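PDB 4YYF: beta-N-acetylhexosaminidase from Mycobacterium smegmatis, which probably catalyses the hydrolysis of terminal non-reducing N-acetyl-D-hexosamine residues from N-acetyl-beta-D-hexosaminides, as a member of glycosyl hydrolase family 3. Local coordinates for residues A38-A41 with R42-L45; S122-E125 with L126-K130; R144-D148 with L149-V153; P223-D226 with V227-D231; S264-P267 with A268-N271. The protein carries 1 engineered substitution. One frame throughout, in Å; residues are numbered along the deposited sequence.

Contact 1 (A38-A41 with R42-L45); sequences ALPA and RDKL
The carbonyl oxygen of Pro40 is gripped by two amides of the helix that starts just after it. Lys44 N donates to Pro40 O over 3.1 Å with an N-H...O angle of 161°, whereas the bond from Asp43 N to Pro40 O is bent to 123° and weak. One residue further on, Leu45 N reaches Ala41 O at 3.0 Å, which continues the i to i+4 pattern of helix 41-46, with Pro40 at its N-cap.

Two side chains, Asp43 and Lys44, turn back toward the preceding loop. Asp43 brings OD2 to within 3.6 Å of Pro40 CG, a van der Waals approach of a carboxylate oxygen to the proline ring at a slant. Lys44 holds CG beside its own backbone N (chi1 -67°), and from there the extended chain runs back along the loop: Lys44 CG lies 3.9 Å from Leu39 CB, and Lys44 CE 3.5 Å from Leu39 O. This path delivers NZ to the carbonyl of Ala37. Arg42 instead leads away, to salt bridges with Asp332 and Glu335 of helix 327-340.

The buried lysine thus lays its methylenes on the preceding loop while its ammonium is satisfied by Ala37 O, and the carboxylate of Asp43, in the first turn of the helix, is probably stabilised by the helix dipole.

Contact 2 (S122-E125 with L126-K130); sequences SARE and LARTK
Backbone bonds run the length of this short helix: Leu126 N donates to Ser122 O at 2.9 Å and Ala127 N to Ala123 O at 3.1 Å. Further along the geometry slackens: Arg128 N makes two weak bonds, to Arg124 O and Glu125 O, and Thr129 N a weak one to Glu125 O.

Hydroxyl groups serve both ends. At the start, Glu125 N donates to Ser122 OG at 3.1 Å with an angle of 161°, a capping bond. At the other end Thr129 OG1 donates to Glu125 O across 2.8 Å, approaching from above the carbonyl plane. A chi1 of 60°, which sets OG1 between the backbone N and the carbonyl carbon, turns the hydroxyl back down the helix to that oxygen.

The third kind is packing of a methylene on a flat charged group. Arg124 and Arg128 run side by side in the same direction, and Arg124 CD sits over the centre of one face of the Arg128 guanidinium, 3.7 Å from Arg128 CZ. The two guanidinium planes are 29° apart. This brings like charges close, Arg124 NE lying 4.4 Å from Arg128 NH1, though Arg124 NH2 bonds to Ala164 O.

Apolar packing completes the account: Leu126 turns to Val135 and Ile138 of helix 132-148. Together these features describe a short, serine-capped surface helix, 123-129, laid against the longer helix that follows it.

Contact 3 (R144-D148 with L149-V153); sequences RKMRD and LGVTV. With ACT (acetate ion), chain E.
Arg147 curls back towards Val151 beyond the end of helix 132-148, and its path can be followed atom by atom. CB points away from the loop, but successive bends at chi2 (-61°) and chi3 (-56°) fold the chain round, leaving Arg147 CD 3.6 Å from Val151 O. Next comes Arg147 NE, which donates to a water at 2.8 Å lying in the guanidinium plane, at its edge; the same water donates to Val151 O over 2.6 Å. At the tip, NH1 bonds to Ala196 O.

The backbone closes a Schellman motif. Val151 N donates to Met146 O at 3.0 Å and Gly150 N to Arg147 O at 2.9 Å, with Gly150 at a positive phi of 91°. Met146 O also accepts from Leu149 N, the two donors reaching it from opposite faces of its plane. Alongside, Met146 CB packs on Val151 CB at 3.9 Å. On the surface, Lys145 NZ donates to an acetate, probably from the crystallisation liquor, which Arg142 also binds.

The chemistry implies that amides of the turn satisfy the carbonyls of Met146 and Arg147, while the Arg147 side chain is joined through water to Val151 O and directly to Ala196 at the end of helix 179-196.

Contact 4 (P223-D226 with V227-D231); sequences PPLD and VLMGD
Leu225 and Met229 meet on the side of this turn that is backed by the protein, while Pro224, Asp226 and Val227 are exposed. Met229 CE lies 4.0 Å from Leu225 CD1 and equally far from its CG and CD2, so the methyl sits against the branched end of the leucine; both residues also touch Leu272 of helix 267-275. Met229 N donates to Leu225 O at 2.8 Å. Leu228 is the buried side chain of this turn, its CD2 4.1 Å from Pro223 CD, the two side chains at about a right angle, and it reaches Val254 beyond.

The solvent side differs in its burial, its own carbon contacts being just as close. Val227 spreads its two methyls towards the two prolines: CG1 is 3.8 Å from Pro223 CB and CG2 is 4.0 Å from Pro224 CD. Asp226 keeps its carboxylate folded over its own backbone, with chi1 at 74°, rather than extending it.

Pro224 O at the N-cap takes Leu228 N over 3.0 Å and a weak bond from Val227 N. Backbone bonds therefore define this short helix, while its side chains add mainly carbon-to-carbon contacts, which implies that apolar packing seats its inner face against helix 267-275.

Contact 5 (S264-P267 with A268-N271); sequences SLSP and AVYN. Engineered in segment 268-271: Val269 (natural residue Ala).
Ser266 O accepts from Val269 N at 3.1 Å, and Asn271 N donates to Pro267 O at 2.9 Å with an N-H...O angle of 173°, so the i to i+3 bond at Ser266 gives way to the i to i+4 bond at Pro267 as helix 267-275 begins. Ser266 is the N-cap: its OG takes Ala268 N in a weak capping bond of 3.4 Å, while OG also lies 3.6 Å from Ala268 CB.

Tyr270 makes a directional side-chain bond. With CG beside its backbone N (chi1 -60°), the ring reaches back to the preceding loop and its hydroxyl donates to Ser264 O over 2.6 Å. That oxygen lies in the plane of the ring at its edge, and the hydroxyl in turn stands 26° off the carbonyl plane. Tyr270 CD2 also comes 3.2 Å from Ser266 O. The engineered Val269 sets CG2 against the start of the helix, 3.8 Å from Ser266 CB. Ser264 OG is bonded to His251.

The bond from Tyr270 pins the loop that precedes the helix, and the ring continues onto Val287 and Thr289 of strand 287-289, as well as Ala314 of helix 304-314. Helix 267-275 joins the parallel strands 246-249 and 287-289. The arrangement is that of a serine-capped helix in a beta-alpha-beta crossover, the repeating connection of the TIM-barrel fold of this family.

Overall arrangement
All five contacts are local and come in series along the chain; none nests in or crosses another. Contacts 1 and 5 lie at helix starts, contact 3 at a helix end, and contacts 2 and 4 along whole short helices. Contact 1 opens helix 41-46, beside helices 327-340 and 345-357. The centres of contacts 1 and 2 are about 44 Å apart, on opposite sides of the chain's centre; contact 2 precedes helix 132-148. Contact 3 ends that longer helix and leads into strand 153-154, next to strands 100-107 and 199-205. Contact 4, in helix 225-229, rests on helix 267-275, whose start is contact 5. Contacts 3 and 5 thus join peripheral helices to the parallel barrel strands.

Contact 1 (A38-A41 with R42-L45)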
loop_
_atom_site.group_PDB
_atom_site.type_symbol
_atom_site.label_atom_id
_atom_site.label_comp_id
_atom_site.label_asym_id
_atom_site.label_seq_id
_atom_site.Cartn_x
_atom_site.Cartn_y
_atom_site.Cartn_z
ATOM N N ALA A 38 11.784 22.283 4.620
ATOM C CA ALA A 38 12.979 22.905 4.054
ATOM C C ALA A 38 13.852 21.953 3.245
ATOM O O ALA A 38 14.952 22.323 2.843
ATOM C CB ALA A 38 13.800 23.560 5.149
ATOM N N LEU A 39 13.378 20.731 3.021
ATOM C CA LEU A 39 14.106 19.772 2.195
ATOM C C LEU A 39 14.108 20.224 0.730
ATOM O O LEU A 39 13.197 20.938 0.301
ATOM C CB LEU A 39 13.469 18.382 2.288
ATOM C CG LEU A 39 13.253 17.721 3.645
ATOM C CD1 LEU A 39 12.603 16.356 3.452
ATOM C CD2 LEU A 39 14.559 17.578 4.397
ATOM N N PRO A 40 15.125 19.803 -0.041
ATOM C CA PRO A 40 15.155 20.050 -1.490
ATOM C C PRO A 40 13.902 19.474 -2.134
ATOM O O PRO A 40 13.451 18.410 -1.704
ATOM C CB PRO A 40 16.370 19.245 -1.955
ATOM C CG PRO A 40 17.245 19.136 -0.751
ATOM C CD PRO A 40 16.308 19.048 0.420
ATOM N N ALA A 41 13.348 20.155 -3.132
ATOM C CA ALA A 41 12.116 19.700 -3.781
ATOM C C ALA A 41 12.180 18.248 -4.249
ATOM O O ALA A 41 11.215 17.500 -4.106
ATOM C CB ALA A 41 11.754 20.623 -4.941
ATOM N N ARG A 42 13.317 17.841 -4.802
ATOM C CA ARG A 42 13.445 16.491 -5.346
ATOM C C ARG A 42 13.427 15.447 -4.227
ATOM O O ARG A 42 12.899 14.347 -4.402
ATOM C CB ARG A 42 14.722 16.391 -6.202
ATOM C CG ARG A 42 14.891 15.092 -6.991
ATOM C CD ARG A 42 16.060 15.229 -7.961
ATOM N NE ARG A 42 16.265 14.061 -8.821
ATOM C CZ ARG A 42 15.748 13.923 -10.039
ATOM N NH1 ARG A 42 14.962 14.872 -10.554
ATOM N NH2 ARG A 42 16.016 12.829 -10.745
ATOM N N ASP A 43 13.975 15.784 -3.067
ATOM C CA ASP A 43 13.953 14.831 -1.950
ATOM C C ASP A 43 12.576 14.729 -1.296
ATOM O O ASP A 43 12.207 13.668 -0.772
ATOM C CB ASP A 43 15.026 15.169 -0.911
ATOM C CG ASP A 43 16.435 15.002 -1.455
ATOM O OD1 ASP A 43 16.599 14.384 -2.531
ATOM O OD2 ASP A 43 17.379 15.494 -0.804
ATOM N N LYS A 44 11.825 15.830 -1.311
ATOM C CA LYS A 44 10.430 15.787 -0.885
ATOM C C LYS A 44 9.659 14.861 -1.796
ATOM O O LYS A 44 8.854 14.068 -1.330
ATOM C CB LYS A 44 9.780 17.162 -0.947
ATOM C CG LYS A 44 10.315 18.171 0.037
ATOM C CD LYS A 44 9.518 19.455 -0.091
ATOM C CE LYS A 44 9.816 20.416 1.041
ATOM N NZ LYS A 44 8.881 21.585 1.000
ATOM N N LEU A 45 9.893 14.979 -3.103
ATOM C CA LEU A 45 9.213 14.117 -4.082
ATOM C C LEU A 45 9.604 12.650 -3.933
ATOM O O LEU A 45 8.743 11.751 -4.012
ATOM C CB LEU A 45 9.470 14.596 -5.522
ATOM C CG LEU A 45 8.860 15.969 -5.850
ATOM C CD1 LEU A 45 9.377 16.525 -7.174
ATOM C CD2 LEU A 45 7.344 15.849 -5.875
#

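Contact 2 (S122-E125 with L126-K130)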
loop_
_atom_site.group_PDB
_atom_site.type_symbol
_atom_site.label_atom_id
_atom_site.label_comp_id
_atom_site.label_asym_id
_atom_site.label_seq_id
_atom_site.Cartn_x
_atom_site.Cartn_y
_atom_site.Cartn_z
ATOM N N SER A 122 -4.378 -19.215 4.326
ATOM C CA SER A 122 -4.950 -18.047 3.666
ATOM C C SER A 122 -5.923 -17.341 4.606
ATOM O O SER A 122 -6.397 -17.935 5.581
ATOM C CB SER A 122 -5.726 -18.498 2.439
ATOM O OG SER A 122 -6.852 -19.254 2.849
ATOM N N ALA A 123 -6.235 -16.086 4.291
ATOM C CA ALA A 123 -7.205 -15.296 5.055
ATOM C C ALA A 123 -8.527 -16.036 5.183
ATOM O O ALA A 123 -9.161 -16.035 6.240
ATOM C CB ALA A 123 -7.437 -13.949 4.362
ATOM N N ARG A 124 -8.964 -16.641 4.087
ATOM C CA ARG A 124 -10.237 -17.351 4.084
ATOM C C ARG A 124 -10.219 -18.567 5.014
ATOM O O ARG A 124 -11.182 -18.824 5.746
ATOM C CB ARG A 124 -10.587 -17.785 2.660
ATOM C CG ARG A 124 -11.817 -18.669 2.584
ATOM C CD ARG A 124 -12.129 -19.008 1.149
ATOM N NE ARG A 124 -12.677 -17.858 0.433
ATOM C CZ ARG A 124 -12.872 -17.828 -0.883
ATOM N NH1 ARG A 124 -12.531 -18.868 -1.625
ATOM N NH2 ARG A 124 -13.395 -16.751 -1.453
ATOM N N GLU A 125 -9.122 -19.315 4.985
ATOM C CA GLU A 125 -8.991 -20.480 5.850
ATOM C C GLU A 125 -8.900 -20.065 7.328
ATOM O O GLU A 125 -9.422 -20.746 8.212
ATOM C CB GLU A 125 -7.782 -21.325 5.428
ATOM C CG GLU A 125 -7.675 -22.687 6.119
ATOM C CD GLU A 125 -8.703 -23.722 5.632
ATOM O OE1 GLU A 125 -9.711 -23.346 4.984
ATOM O OE2 GLU A 125 -8.500 -24.930 5.907
ATOM N N LEU A 126 -8.253 -18.943 7.598
ATOM C CA LEU A 126 -8.187 -18.447 8.975
ATOM C C LEU A 126 -9.587 -18.160 9.502
ATOM O O LEU A 126 -9.934 -18.529 10.629
ATOM C CB LEU A 126 -7.343 -17.185 9.047
ATOM C CG LEU A 126 -5.833 -17.353 8.878
ATOM C CD1 LEU A 126 -5.150 -15.994 9.044
ATOM C CD2 LEU A 126 -5.294 -18.356 9.904
ATOM N N ALA A 127 -10.404 -17.522 8.674
ATOM C CA ALA A 127 -11.742 -17.146 9.112
ATOM C C ALA A 127 -12.593 -18.391 9.352
ATOM O O ALA A 127 -13.515 -18.372 10.166
ATOM C CB ALA A 127 -12.393 -16.216 8.113
ATOM N N ARG A 128 -12.267 -19.480 8.663
ATOM C CA ARG A 128 -13.058 -20.703 8.766
ATOM C C ARG A 128 -12.656 -21.583 9.935
ATOM O O ARG A 128 -13.447 -22.390 10.402
ATOM C CB ARG A 128 -12.956 -21.516 7.474
ATOM C CG ARG A 128 -13.588 -20.834 6.292
ATOM C CD ARG A 128 -13.449 -21.627 5.003
ATOM N NE ARG A 128 -14.411 -21.140 4.017
ATOM C CZ ARG A 128 -14.425 -21.486 2.735
ATOM N NH1 ARG A 128 -15.352 -20.983 1.928
ATOM N NH2 ARG A 128 -13.514 -22.325 2.262
ATOM N N THR A 129 -11.419 -21.451 10.393
ATOM C CA THR A 129 -10.875 -22.422 11.347
ATOM C C THR A 129 -10.421 -21.802 12.669
ATOM O O THR A 129 -10.093 -22.525 13.608
ATOM C CB THR A 129 -9.683 -23.195 10.741
ATOM O OG1 THR A 129 -8.641 -22.273 10.396
ATOM C CG2 THR A 129 -10.110 -23.972 9.498
ATOM N N LYS A 130 -10.383 -20.471 12.728
ATOM C CA LYS A 130 -9.876 -19.750 13.892
ATOM C C LYS A 130 -10.876 -18.717 14.411
ATOM O O LYS A 130 -11.721 -18.216 13.665
ATOM C CB LYS A 130 -8.575 -19.016 13.542
ATOM C CG LYS A 130 -7.492 -19.885 12.912
ATOM C CD LYS A 130 -6.830 -20.770 13.951
ATOM C CE LYS A 130 -5.914 -21.794 13.288
ATOM N NZ LYS A 130 -5.281 -22.690 14.295
#

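Contact 3 (R144-D148 with L149-V153)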
loop_
_atom_site.group_PDB
_atom_site.type_symbol
_atom_site.label_atom_id
_atom_site.label_comp_id
_atom_site.label_asym_id
_atom_site.label_seq_id
_atom_site.Cartn_x
_atom_site.Cartn_y
_atom_site.Cartn_z
ATOM N N ARG A 144 5.890 -9.543 14.642
ATOM C CA ARG A 144 7.159 -9.476 15.355
ATOM C C ARG A 144 8.252 -10.118 14.522
ATOM O O ARG A 144 9.376 -9.625 14.489
ATOM C CB ARG A 144 7.048 -10.155 16.722
ATOM C CG ARG A 144 6.232 -9.350 17.721
ATOM C CD ARG A 144 5.882 -10.155 18.950
ATOM N NE ARG A 144 5.129 -9.345 19.913
ATOM C CZ ARG A 144 4.481 -9.832 20.960
ATOM N NH1 ARG A 144 4.478 -11.141 21.182
ATOM N NH2 ARG A 144 3.823 -9.010 21.780
ATOM N N LYS A 145 7.918 -11.213 13.840
ATOM C CA LYS A 145 8.888 -11.901 12.986
ATOM C C LYS A 145 9.290 -11.016 11.814
ATOM O O LYS A 145 10.446 -11.029 11.399
ATOM C CB LYS A 145 8.357 -13.260 12.512
ATOM C CG LYS A 145 8.296 -14.327 13.601
ATOM C CD LYS A 145 7.541 -15.559 13.104
ATOM C CE LYS A 145 7.358 -16.604 14.189
ATOM N NZ LYS A 145 6.748 -17.874 13.646
HETATM N N MSE A 146 8.344 -10.235 11.296
HETATM C CA MSE A 146 8.652 -9.241 10.260
HETATM C C MSE A 146 9.533 -8.099 10.759
HETATM O O MSE A 146 10.456 -7.675 10.069
HETATM C CB MSE A 146 7.354 -8.639 9.681
HETATM C CG MSE A 146 6.575 -9.606 8.835
HETATM SE SE MSE A 146 4.930 -8.746 8.236
HETATM C CE MSE A 146 3.656 -10.100 8.872
ATOM N N ARG A 147 9.230 -7.588 11.950
ATOM C CA ARG A 147 10.049 -6.554 12.573
ATOM C C ARG A 147 11.495 -7.016 12.732
ATOM O O ARG A 147 12.415 -6.248 12.481
ATOM C CB ARG A 147 9.515 -6.190 13.959
ATOM C CG ARG A 147 8.172 -5.466 14.001
ATOM C CD ARG A 147 8.178 -4.126 13.281
ATOM N NE ARG A 147 9.185 -3.157 13.727
ATOM C CZ ARG A 147 9.142 -2.473 14.867
ATOM N NH1 ARG A 147 8.176 -2.706 15.752
ATOM N NH2 ARG A 147 10.099 -1.583 15.143
ATOM N N ASP A 148 11.691 -8.261 13.173
ATOM C CA ASP A 148 13.042 -8.827 13.321
ATOM C C ASP A 148 13.826 -8.756 12.008
ATOM O O ASP A 148 15.059 -8.641 11.996
ATOM C CB ASP A 148 12.973 -10.287 13.768
ATOM C CG ASP A 148 13.098 -10.458 15.264
ATOM O OD1 ASP A 148 13.743 -9.608 15.926
ATOM O OD2 ASP A 148 12.568 -11.470 15.778
ATOM N N LEU A 149 13.102 -8.819 10.900
ATOM C CA LEU A 149 13.729 -8.784 9.581
ATOM C C LEU A 149 13.860 -7.370 9.030
ATOM O O LEU A 149 14.352 -7.181 7.918
ATOM C CB LEU A 149 12.940 -9.657 8.591
ATOM C CG LEU A 149 12.885 -11.152 8.908
ATOM C CD1 LEU A 149 11.910 -11.863 7.968
ATOM C CD2 LEU A 149 14.274 -11.787 8.776
ATOM N N GLY A 150 13.432 -6.367 9.791
ATOM C CA GLY A 150 13.558 -4.991 9.323
ATOM C C GLY A 150 12.365 -4.456 8.550
ATOM O O GLY A 150 12.415 -3.340 8.016
ATOM N N VAL A 151 11.286 -5.232 8.485
ATOM C CA VAL A 151 10.077 -4.776 7.797
ATOM C C VAL A 151 9.364 -3.738 8.665
ATOM O O VAL A 151 9.262 -3.924 9.873
ATOM C CB VAL A 151 9.141 -5.972 7.509
ATOM C CG1 VAL A 151 7.755 -5.494 7.043
ATOM C CG2 VAL A 151 9.774 -6.893 6.476
ATOM N N THR A 152 8.879 -2.656 8.051
ATOM C CA THR A 152 8.090 -1.633 8.759
ATOM C C THR A 152 6.623 -1.528 8.320
ATOM O O THR A 152 5.760 -1.015 9.067
ATOM C CB THR A 152 8.757 -0.239 8.691
ATOM O OG1 THR A 152 8.723 0.273 7.351
ATOM C CG2 THR A 152 10.198 -0.329 9.144
ATOM N N VAL A 153 6.336 -2.010 7.120
ATOM C CA VAL A 153 4.996 -1.907 6.546
ATOM C C VAL A 153 4.595 -3.244 5.948
ATOM O O VAL A 153 5.365 -3.827 5.193
ATOM C CB VAL A 153 4.943 -0.862 5.404
ATOM C CG1 VAL A 153 3.543 -0.821 4.788
ATOM C CG2 VAL A 153 5.341 0.531 5.897
HETATM C C ACT E . 3.095 -17.672 12.896
HETATM O O ACT E . 4.157 -17.340 13.467
HETATM O OXT ACT E . 3.220 -18.090 11.725
HETATM C CH3 ACT E . 1.761 -17.551 13.570
HETATM O O HOH W 1 11.071 -3.103 11.626
#

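Contact 4 (P223-D226 with V227-D231)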
loop_
_atom_site.group_PDB
_atom_site.type_symbol
_atom_site.label_atom_id
_atom_site.label_comp_id
_atom_site.label_asym_id
_atom_site.label_seq_id
_atom_site.Cartn_x
_atom_site.Cartn_y
_atom_site.Cartn_z
ATOM N N PRO A 223 -18.856 -3.325 -9.099
ATOM C CA PRO A 223 -20.257 -2.893 -9.054
ATOM C C PRO A 223 -20.315 -1.380 -8.825
ATOM O O PRO A 223 -19.320 -0.806 -8.388
ATOM C CB PRO A 223 -20.801 -3.621 -7.818
ATOM C CG PRO A 223 -19.936 -4.833 -7.687
ATOM C CD PRO A 223 -18.573 -4.392 -8.113
ATOM N N PRO A 224 -21.458 -0.738 -9.111
ATOM C CA PRO A 224 -21.518 0.720 -8.938
ATOM C C PRO A 224 -21.304 1.147 -7.490
ATOM O O PRO A 224 -21.495 0.338 -6.576
ATOM C CB PRO A 224 -22.947 1.070 -9.372
ATOM C CG PRO A 224 -23.373 -0.070 -10.252
ATOM C CD PRO A 224 -22.706 -1.283 -9.680
ATOM N N LEU A 225 -20.916 2.404 -7.290
ATOM C CA LEU A 225 -20.658 2.932 -5.954
ATOM C C LEU A 225 -21.790 2.678 -4.965
ATOM O O LEU A 225 -21.538 2.326 -3.816
ATOM C CB LEU A 225 -20.372 4.440 -6.015
ATOM C CG LEU A 225 -20.161 5.152 -4.675
ATOM C CD1 LEU A 225 -18.949 4.595 -3.910
ATOM C CD2 LEU A 225 -20.033 6.664 -4.889
ATOM N N ASP A 226 -23.036 2.855 -5.395
ATOM C CA ASP A 226 -24.141 2.675 -4.455
ATOM C C ASP A 226 -24.218 1.224 -3.963
ATOM O O ASP A 226 -24.676 0.965 -2.848
ATOM C CB ASP A 226 -25.477 3.164 -5.029
ATOM C CG ASP A 226 -26.036 2.234 -6.085
ATOM O OD1 ASP A 226 -25.345 1.973 -7.092
ATOM O OD2 ASP A 226 -27.178 1.759 -5.906
ATOM N N VAL A 227 -23.739 0.286 -4.778
ATOM C CA VAL A 227 -23.637 -1.100 -4.332
ATOM C C VAL A 227 -22.451 -1.267 -3.376
ATOM O O VAL A 227 -22.555 -1.953 -2.358
ATOM C CB VAL A 227 -23.527 -2.096 -5.518
ATOM C CG1 VAL A 227 -23.314 -3.510 -5.007
ATOM C CG2 VAL A 227 -24.776 -2.042 -6.383
ATOM N N LEU A 228 -21.325 -0.637 -3.693
ATOM C CA LEU A 228 -20.145 -0.754 -2.832
ATOM C C LEU A 228 -20.452 -0.186 -1.446
ATOM O O LEU A 228 -19.959 -0.699 -0.431
ATOM C CB LEU A 228 -18.939 -0.024 -3.440
ATOM C CG LEU A 228 -18.454 -0.483 -4.815
ATOM C CD1 LEU A 228 -17.250 0.343 -5.263
ATOM C CD2 LEU A 228 -18.088 -1.961 -4.791
HETATM N N MSE A 229 -21.274 0.862 -1.412
HETATM C CA MSE A 229 -21.621 1.551 -0.162
HETATM C C MSE A 229 -22.232 0.631 0.880
HETATM O O MSE A 229 -22.042 0.847 2.074
HETATM C CB MSE A 229 -22.590 2.710 -0.407
HETATM C CG MSE A 229 -21.964 3.915 -1.054
HETATM SE SE MSE A 229 -20.662 4.828 0.086
HETATM C CE MSE A 229 -20.813 6.484 -0.926
ATOM N N GLY A 230 -22.964 -0.387 0.434
ATOM C CA GLY A 230 -23.621 -1.296 1.362
ATOM C C GLY A 230 -22.904 -2.618 1.590
ATOM O O GLY A 230 -23.406 -3.485 2.302
ATOM N N ASP A 231 -21.720 -2.775 1.004
ATOM C CA ASP A 231 -21.042 -4.070 1.001
ATOM C C ASP A 231 -19.525 -3.909 1.128
ATOM O O ASP A 231 -18.958 -3.952 2.235
ATOM C CB ASP A 231 -21.414 -4.814 -0.296
ATOM C CG ASP A 231 -21.052 -6.286 -0.273
ATOM O OD1 ASP A 231 -20.509 -6.767 0.739
ATOM O OD2 ASP A 231 -21.336 -6.974 -1.275
#

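Contact 5 (S264-P267 with A268-N271)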
loop_
_atom_site.group_PDB
_atom_site.type_symbol
_atom_site.label_atom_id
_atom_site.label_comp_id
_atom_site.label_asym_id
_atom_site.label_seq_id
_atom_site.Cartn_x
_atom_site.Cartn_y
_atom_site.Cartn_z
ATOM N N SER A 264 -7.205 4.312 -8.438
ATOM C CA SER A 264 -5.947 4.886 -7.963
ATOM C C SER A 264 -5.563 6.217 -8.620
ATOM O O SER A 264 -4.758 6.983 -8.062
ATOM C CB SER A 264 -4.816 3.879 -8.182
ATOM O OG SER A 264 -4.808 3.447 -9.535
ATOM N N LEU A 265 -6.117 6.483 -9.800
ATOM C CA LEU A 265 -5.768 7.686 -10.568
ATOM C C LEU A 265 -6.919 8.687 -10.671
ATOM O O LEU A 265 -6.882 9.610 -11.485
ATOM C CB LEU A 265 -5.298 7.307 -11.982
ATOM C CG LEU A 265 -4.207 6.239 -12.102
ATOM C CD1 LEU A 265 -3.749 6.114 -13.557
ATOM C CD2 LEU A 265 -3.017 6.516 -11.190
ATOM N N SER A 266 -7.944 8.514 -9.845
ATOM C CA SER A 266 -9.130 9.364 -9.931
ATOM C C SER A 266 -9.277 10.192 -8.651
ATOM O O SER A 266 -9.284 9.631 -7.539
ATOM C CB SER A 266 -10.366 8.485 -10.182
ATOM O OG SER A 266 -11.583 9.175 -9.963
ATOM N N PRO A 267 -9.374 11.532 -8.789
ATOM C CA PRO A 267 -9.544 12.396 -7.612
ATOM C C PRO A 267 -10.777 12.018 -6.819
ATOM O O PRO A 267 -10.787 12.147 -5.595
ATOM C CB PRO A 267 -9.742 13.791 -8.221
ATOM C CG PRO A 267 -8.999 13.734 -9.510
ATOM C CD PRO A 267 -9.182 12.317 -10.024
ATOM N N ALA A 268 -11.803 11.545 -7.511
ATOM C CA ALA A 268 -13.042 11.163 -6.839
ATOM C C ALA A 268 -12.825 10.120 -5.745
ATOM O O ALA A 268 -13.486 10.157 -4.702
ATOM C CB ALA A 268 -14.051 10.676 -7.838
ATOM N N VAL A 269 -11.912 9.185 -5.984
ATOM C CA VAL A 269 -11.659 8.121 -5.023
ATOM C C VAL A 269 -11.080 8.683 -3.736
ATOM O O VAL A 269 -11.531 8.339 -2.637
ATOM C CB VAL A 269 -10.693 7.087 -5.595
ATOM C CG1 VAL A 269 -10.650 5.843 -4.702
ATOM C CG2 VAL A 269 -11.148 6.715 -6.944
ATOM N N TYR A 270 -10.096 9.566 -3.878
ATOM C CA TYR A 270 -9.439 10.155 -2.721
ATOM C C TYR A 270 -10.363 11.118 -1.990
ATOM O O TYR A 270 -10.397 11.120 -0.757
ATOM C CB TYR A 270 -8.106 10.794 -3.132
ATOM C CG TYR A 270 -7.180 9.762 -3.741
ATOM C CD1 TYR A 270 -6.406 8.938 -2.940
ATOM C CD2 TYR A 270 -7.115 9.582 -5.123
ATOM C CE1 TYR A 270 -5.574 7.974 -3.493
ATOM C CE2 TYR A 270 -6.282 8.628 -5.681
ATOM C CZ TYR A 270 -5.514 7.832 -4.865
ATOM O OH TYR A 270 -4.691 6.889 -5.428
ATOM N N ASN A 271 -11.148 11.898 -2.730
ATOM C CA ASN A 271 -12.153 12.736 -2.082
ATOM C C ASN A 271 -13.124 11.894 -1.258
ATOM O O ASN A 271 -13.525 12.295 -0.176
ATOM C CB ASN A 271 -12.933 13.597 -3.089
ATOM C CG ASN A 271 -12.098 14.703 -3.688
ATOM O OD1 ASN A 271 -11.098 15.136 -3.103
ATOM N ND2 ASN A 271 -12.499 15.168 -4.868
#